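Local coordinates for protein JSC1_58120g3 ([Leptolyngbya] sp. JSC-1, PDB 6XHH) that probably senses far-red light as a cyanobacteriochrome GAF domain, holding a covalently attached verdin-type bilin, captured in its far-red-absorbing dark state, at residues F22-T25 against T26-R30; R111-T114 against D115-E119. All coordinates share one frame; numbering follows the deposited sequence.

Contact 1 of 2, residues F22-T25 against T26-R30; sequences FSTT and TQEVR
The hydroxyl of T26 turns back one turn of alpha-helix to the carbonyl of S23, with OG1 of T26 3.1 Å from O of S23. This is the familiar backbone-directed bond of a helical threonine, here in the middle of helix 18-33 of the GAF domain. The torsion explains the reach: OG1 stands between the backbone N and the carbonyl carbon (chi1 57°), while CG2 of T26 lies anti to the carbonyl carbon. S23 O is thus gripped twice, because N of Q27 also binds it at 3.0 Å. Both donors arrive from the same face of the carbonyl plane, but the amide comes much closer to the line of the C=O bond (157°) than the hydroxyl does (115°), which approaches from the flank. The hydroxyl of this buried threonine thereby finds an acceptor within its own helix.

One step round the cylinder, T24 and E28 run alongside each other in the same direction, CG2 of T24 meeting CG of E28 at 4.0 Å. The E28 chain bends beyond CG, and its carboxylate makes salt bridges to R7 and K11 of helix 2-13. T24 and T25 send their own hydroxyls back to the carbonyls of S20 and I21. F22 and T25 pack on helix 157-178, whereas T26 rests on T53 and S55 of strand 49-56. On the T25 turn, the amide N of V29 binds O of T25 at 3.0 Å, and CG2 of V29 sits 3.4 Å from that same oxygen.

Contact 2 of 2, residues R111-T114 against D115-E119; sequences RPLT and DCHIE. With M1V (mesobiliverdin IX(alpha)), chain C; EDO (1,2-ethanediol), chain D.
The extended backbone of L113 and T114 turns into helix 115-123 at T114, the N-cap residue, whose O accepts the amide N of I118 at 3.0 Å in a nearly straight bond (166°). Behind this turn, CB of L113 packs against CG1 of I118 at 3.7 Å. The leucine also reaches the imidazole of H117: its CD2 sits over the centre of one ring face, 4.0 Å from the centroid, in a CH-pi contact. Against the opposite face lies the bilin, with its NC atom offset toward the ring's rim, so the imidazole is sandwiched between a methyl and the chromophore.

This is the chromophore-attachment site of a cyanobacteriochrome GAF domain, with the Cys-His pair known from cyanobacteriochromes and cyanobacterial phytochromes: C116, early in the helix, carries the bilin and H117 follows it directly. SG of C116 is bonded covalently to CAA of mesobiliverdin at 1.9 Å; a chi1 of 60° brings the sulfur alongside CG2 of T114.

One propionate ties the two segments together. Its O1B takes the amide N of T114 and ND1 of H117, each at 2.9 Å, while O2B receives the T114 hydroxyl, OG1, at 2.6 Å. An alanine in place of H117 would probably leave O1B without its imidazole donor and open a gap between L113 CD2 and the bilin. The propionate's CGB lies in the plane of the H117 ring, at its edge, which suits an in-plane N-H from ND1. T114 OG1 also accepts a hydrogen bond from O1 of a 1,2-ethanediol, probably left by the crystallisation liquor.

In the fold
From the N terminus, the chain forms helix 2-13 and then helix 18-33, which carries contact 1. It next runs through strands 37-43 and 49-56 of the antiparallel sheet, and past strands 87-89, 95-100 and 103-104 a loop leads into contact 2 at the start of helix 115-123. Each contact spans adjoining segments, so neither closes a long loop; they follow in series, without nesting or crossing. The centres of contact 1 and contact 2 lie about 27 Å apart, and the two contacts sit on opposite sides of the chain's centre. Contact 1 joins the helices 2-13 and 157-178 to the sheet, whereas 111-119 forms part of the bilin pocket, beside strand 87-89.

Contact 1 of 2, residues F22-T25 against T26-R30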
# COMPACT_ATOMS: atom_id res chain seq x y z
N PHE A 22 -10.20 8.38 3.88
CA PHE A 22 -8.77 8.06 3.85
C PHE A 22 -8.23 7.83 5.26
O PHE A 22 -7.50 6.86 5.50
CB PHE A 22 -7.99 9.18 3.18
CG PHE A 22 -8.09 9.17 1.68
CD1 PHE A 22 -9.00 8.36 1.03
CD2 PHE A 22 -7.26 10.00 0.94
CE1 PHE A 22 -9.07 8.37 -0.35
CE2 PHE A 22 -7.32 10.00 -0.44
CZ PHE A 22 -8.24 9.20 -1.08
N SER A 23 -8.56 8.72 6.19
CA SER A 23 -8.00 8.61 7.53
C SER A 23 -8.53 7.37 8.24
O SER A 23 -7.76 6.62 8.86
CB SER A 23 -8.34 9.86 8.34
OG SER A 23 -7.63 10.98 7.85
N THR A 24 -9.84 7.13 8.16
CA THR A 24 -10.42 5.93 8.74
C THR A 24 -9.80 4.67 8.14
O THR A 24 -9.54 3.70 8.86
CB THR A 24 -11.93 5.94 8.52
OG1 THR A 24 -12.48 7.10 9.16
CG2 THR A 24 -12.57 4.70 9.09
N THR A 25 -9.59 4.67 6.82
CA THR A 25 -9.03 3.50 6.16
C THR A 25 -7.63 3.18 6.68
O THR A 25 -7.34 2.05 7.08
CB THR A 25 -9.01 3.71 4.65
OG1 THR A 25 -10.36 3.87 4.19
CG2 THR A 25 -8.40 2.52 3.96
N THR A 26 -6.74 4.19 6.71
CA THR A 26 -5.38 3.92 7.16
C THR A 26 -5.37 3.48 8.63
O THR A 26 -4.61 2.56 8.99
CB THR A 26 -4.46 5.13 6.96
OG1 THR A 26 -4.98 6.28 7.62
CG2 THR A 26 -4.27 5.45 5.49
N GLN A 27 -6.21 4.09 9.46
CA GLN A 27 -6.29 3.72 10.87
C GLN A 27 -6.77 2.29 11.04
O GLN A 27 -6.21 1.52 11.82
CB GLN A 27 -7.23 4.68 11.61
CG GLN A 27 -6.70 6.11 11.74
CD GLN A 27 -7.43 6.93 12.81
OE1 GLN A 27 -8.04 6.38 13.74
NE2 GLN A 27 -7.39 8.25 12.67
N GLU A 28 -7.83 1.92 10.32
CA GLU A 28 -8.41 0.59 10.52
C GLU A 28 -7.48 -0.51 10.02
O GLU A 28 -7.33 -1.55 10.67
CB GLU A 28 -9.77 0.50 9.84
CG GLU A 28 -10.81 1.40 10.44
CD GLU A 28 -10.91 1.25 11.93
OE1 GLU A 28 -10.86 0.09 12.42
OE2 GLU A 28 -11.04 2.28 12.62
N VAL A 29 -6.85 -0.30 8.86
CA VAL A 29 -5.90 -1.29 8.37
C VAL A 29 -4.71 -1.43 9.32
O VAL A 29 -4.23 -2.54 9.58
CB VAL A 29 -5.44 -0.95 6.94
CG1 VAL A 29 -4.30 -1.87 6.53
CG2 VAL A 29 -6.62 -1.08 5.98
N ARG A 30 -4.20 -0.30 9.85
CA ARG A 30 -3.05 -0.37 10.75
C ARG A 30 -3.39 -1.15 12.02
O ARG A 30 -2.61 -2.00 12.46
CB ARG A 30 -2.56 1.04 11.11
CG ARG A 30 -1.12 1.04 11.65
CD ARG A 30 -0.83 2.18 12.64
NE ARG A 30 -1.83 2.24 13.70
CZ ARG A 30 -1.91 1.39 14.72
NH1 ARG A 30 -2.87 1.53 15.62
NH2 ARG A 30 -1.03 0.39 14.85

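Contact 2 of 2, residues R111-T114 against D115-E119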
# COMPACT_ATOMS: atom_id res chain seq x y z
N ARG A 111 12.93 -12.50 -4.29
CA ARG A 111 13.71 -11.77 -5.28
C ARG A 111 14.27 -10.50 -4.66
O ARG A 111 13.51 -9.58 -4.35
CB ARG A 111 12.85 -11.43 -6.49
CG ARG A 111 13.60 -10.78 -7.63
CD ARG A 111 12.66 -10.48 -8.79
NE ARG A 111 13.35 -10.53 -10.07
CZ ARG A 111 13.87 -9.47 -10.69
NH1 ARG A 111 13.78 -8.27 -10.14
NH2 ARG A 111 14.47 -9.63 -11.86
N PRO A 112 15.59 -10.38 -4.49
CA PRO A 112 16.16 -9.20 -3.83
C PRO A 112 15.86 -7.91 -4.58
O PRO A 112 15.78 -7.88 -5.80
CB PRO A 112 17.67 -9.50 -3.82
CG PRO A 112 17.74 -11.00 -3.82
CD PRO A 112 16.60 -11.44 -4.70
N LEU A 113 15.70 -6.84 -3.81
CA LEU A 113 15.43 -5.51 -4.35
C LEU A 113 16.72 -4.83 -4.77
O LEU A 113 17.80 -5.11 -4.24
CB LEU A 113 14.72 -4.64 -3.31
CG LEU A 113 13.21 -4.81 -3.08
CD1 LEU A 113 12.79 -6.23 -2.76
CD2 LEU A 113 12.79 -3.88 -1.96
N THR A 114 16.60 -3.92 -5.74
CA THR A 114 17.73 -3.09 -6.16
C THR A 114 18.13 -2.15 -5.03
O THR A 114 17.29 -1.69 -4.26
CB THR A 114 17.31 -2.29 -7.40
OG1 THR A 114 17.09 -3.19 -8.50
CG2 THR A 114 18.34 -1.25 -7.78
N ASP A 115 19.43 -1.85 -4.92
CA ASP A 115 19.90 -1.17 -3.71
C ASP A 115 19.31 0.24 -3.57
O ASP A 115 19.05 0.69 -2.46
CB ASP A 115 21.43 -1.12 -3.65
CG ASP A 115 21.93 -0.74 -2.26
OD1 ASP A 115 21.29 -1.18 -1.28
OD2 ASP A 115 22.94 -0.01 -2.15
N CYS A 116 19.12 0.96 -4.69
CA CYS A 116 18.55 2.31 -4.56
C CYS A 116 17.09 2.28 -4.16
O CYS A 116 16.60 3.23 -3.51
CB CYS A 116 18.74 3.13 -5.86
SG CYS A 116 18.02 2.56 -7.39
N HIS A 117 16.37 1.21 -4.52
CA HIS A 117 15.03 0.98 -3.98
C HIS A 117 15.09 0.75 -2.48
O HIS A 117 14.36 1.39 -1.71
CB HIS A 117 14.41 -0.21 -4.72
CG HIS A 117 12.97 -0.47 -4.39
ND1 HIS A 117 12.26 -1.48 -4.99
CD2 HIS A 117 12.11 0.14 -3.53
CE1 HIS A 117 11.02 -1.49 -4.53
NE2 HIS A 117 10.90 -0.52 -3.65
N ILE A 118 16.00 -0.12 -2.04
CA ILE A 118 16.20 -0.34 -0.60
C ILE A 118 16.52 0.97 0.11
O ILE A 118 16.00 1.25 1.19
CB ILE A 118 17.29 -1.40 -0.37
CG1 ILE A 118 16.78 -2.77 -0.82
CG2 ILE A 118 17.67 -1.46 1.11
CD1 ILE A 118 17.87 -3.83 -0.83
N GLU A 119 17.38 1.80 -0.50
CA GLU A 119 17.77 3.05 0.16
C GLU A 119 16.59 4.01 0.27
O GLU A 119 16.43 4.70 1.28
CB GLU A 119 18.93 3.67 -0.62
CG GLU A 119 19.49 4.94 0.01
CD GLU A 119 20.45 5.67 -0.91
OE1 GLU A 119 20.69 6.87 -0.69
OE2 GLU A 119 20.97 5.03 -1.86
OA M1V C . 13.38 5.75 -5.32
C1A M1V C . 14.03 5.02 -6.05
NA M1V C . 13.59 3.86 -6.54
C2A M1V C . 15.34 5.28 -6.51
CMA M1V C . 16.18 6.49 -6.18
C3A M1V C . 15.72 4.21 -7.32
CAA M1V C . 17.01 4.03 -8.03
CBA M1V C . 16.84 3.97 -9.55
C4A M1V C . 14.57 3.28 -7.34
CHA M1V C . 14.54 2.10 -8.04
C1B M1V C . 13.49 1.09 -8.16
C2B M1V C . 13.69 -0.10 -8.91
CMB M1V C . 14.96 -0.49 -9.62
C3B M1V C . 12.54 -0.83 -8.83
CAB M1V C . 12.28 -2.18 -9.47
CBB M1V C . 12.27 -3.28 -8.39
CGB M1V C . 13.66 -3.47 -7.82
O2B M1V C . 14.57 -3.96 -8.53
O1B M1V C . 13.93 -3.16 -6.63
NB M1V C . 12.24 1.08 -7.67
C4B M1V C . 11.62 -0.06 -8.05
CHB M1V C . 10.32 -0.51 -7.79
C1C M1V C . 9.33 -0.06 -6.90
C2C M1V C . 8.22 -0.84 -6.56
CAC M1V C . 7.90 -2.20 -7.15
CBC M1V C . 7.23 -1.86 -8.51
CGC M1V C . 7.20 -2.99 -9.52
O2C M1V C . 7.66 -4.12 -9.24
O1C M1V C . 6.71 -2.80 -10.67
C3C M1V C . 7.45 -0.09 -5.67
CMC M1V C . 6.16 -0.55 -5.06
NC M1V C . 9.26 1.13 -6.22
C4C M1V C . 8.12 1.14 -5.46
CHC M1V C . 7.80 2.28 -4.67
C1D M1V C . 6.84 2.47 -3.71
C2D M1V C . 6.05 3.64 -3.54
CMD M1V C . 6.10 4.86 -4.43
ND M1V C . 6.52 1.59 -2.69
C4D M1V C . 5.56 2.15 -1.93
OD M1V C . 5.07 1.60 -0.94
C3D M1V C . 5.25 3.45 -2.46
CAD M1V C . 4.22 4.41 -1.94
CBD M1V C . 4.74 5.08 -0.69
C1 EDO D . 19.66 -3.98 -11.41
O1 EDO D . 18.34 -3.74 -10.91
C2 EDO D . 20.67 -3.22 -10.55
O2 EDO D . 20.93 -3.96 -9.35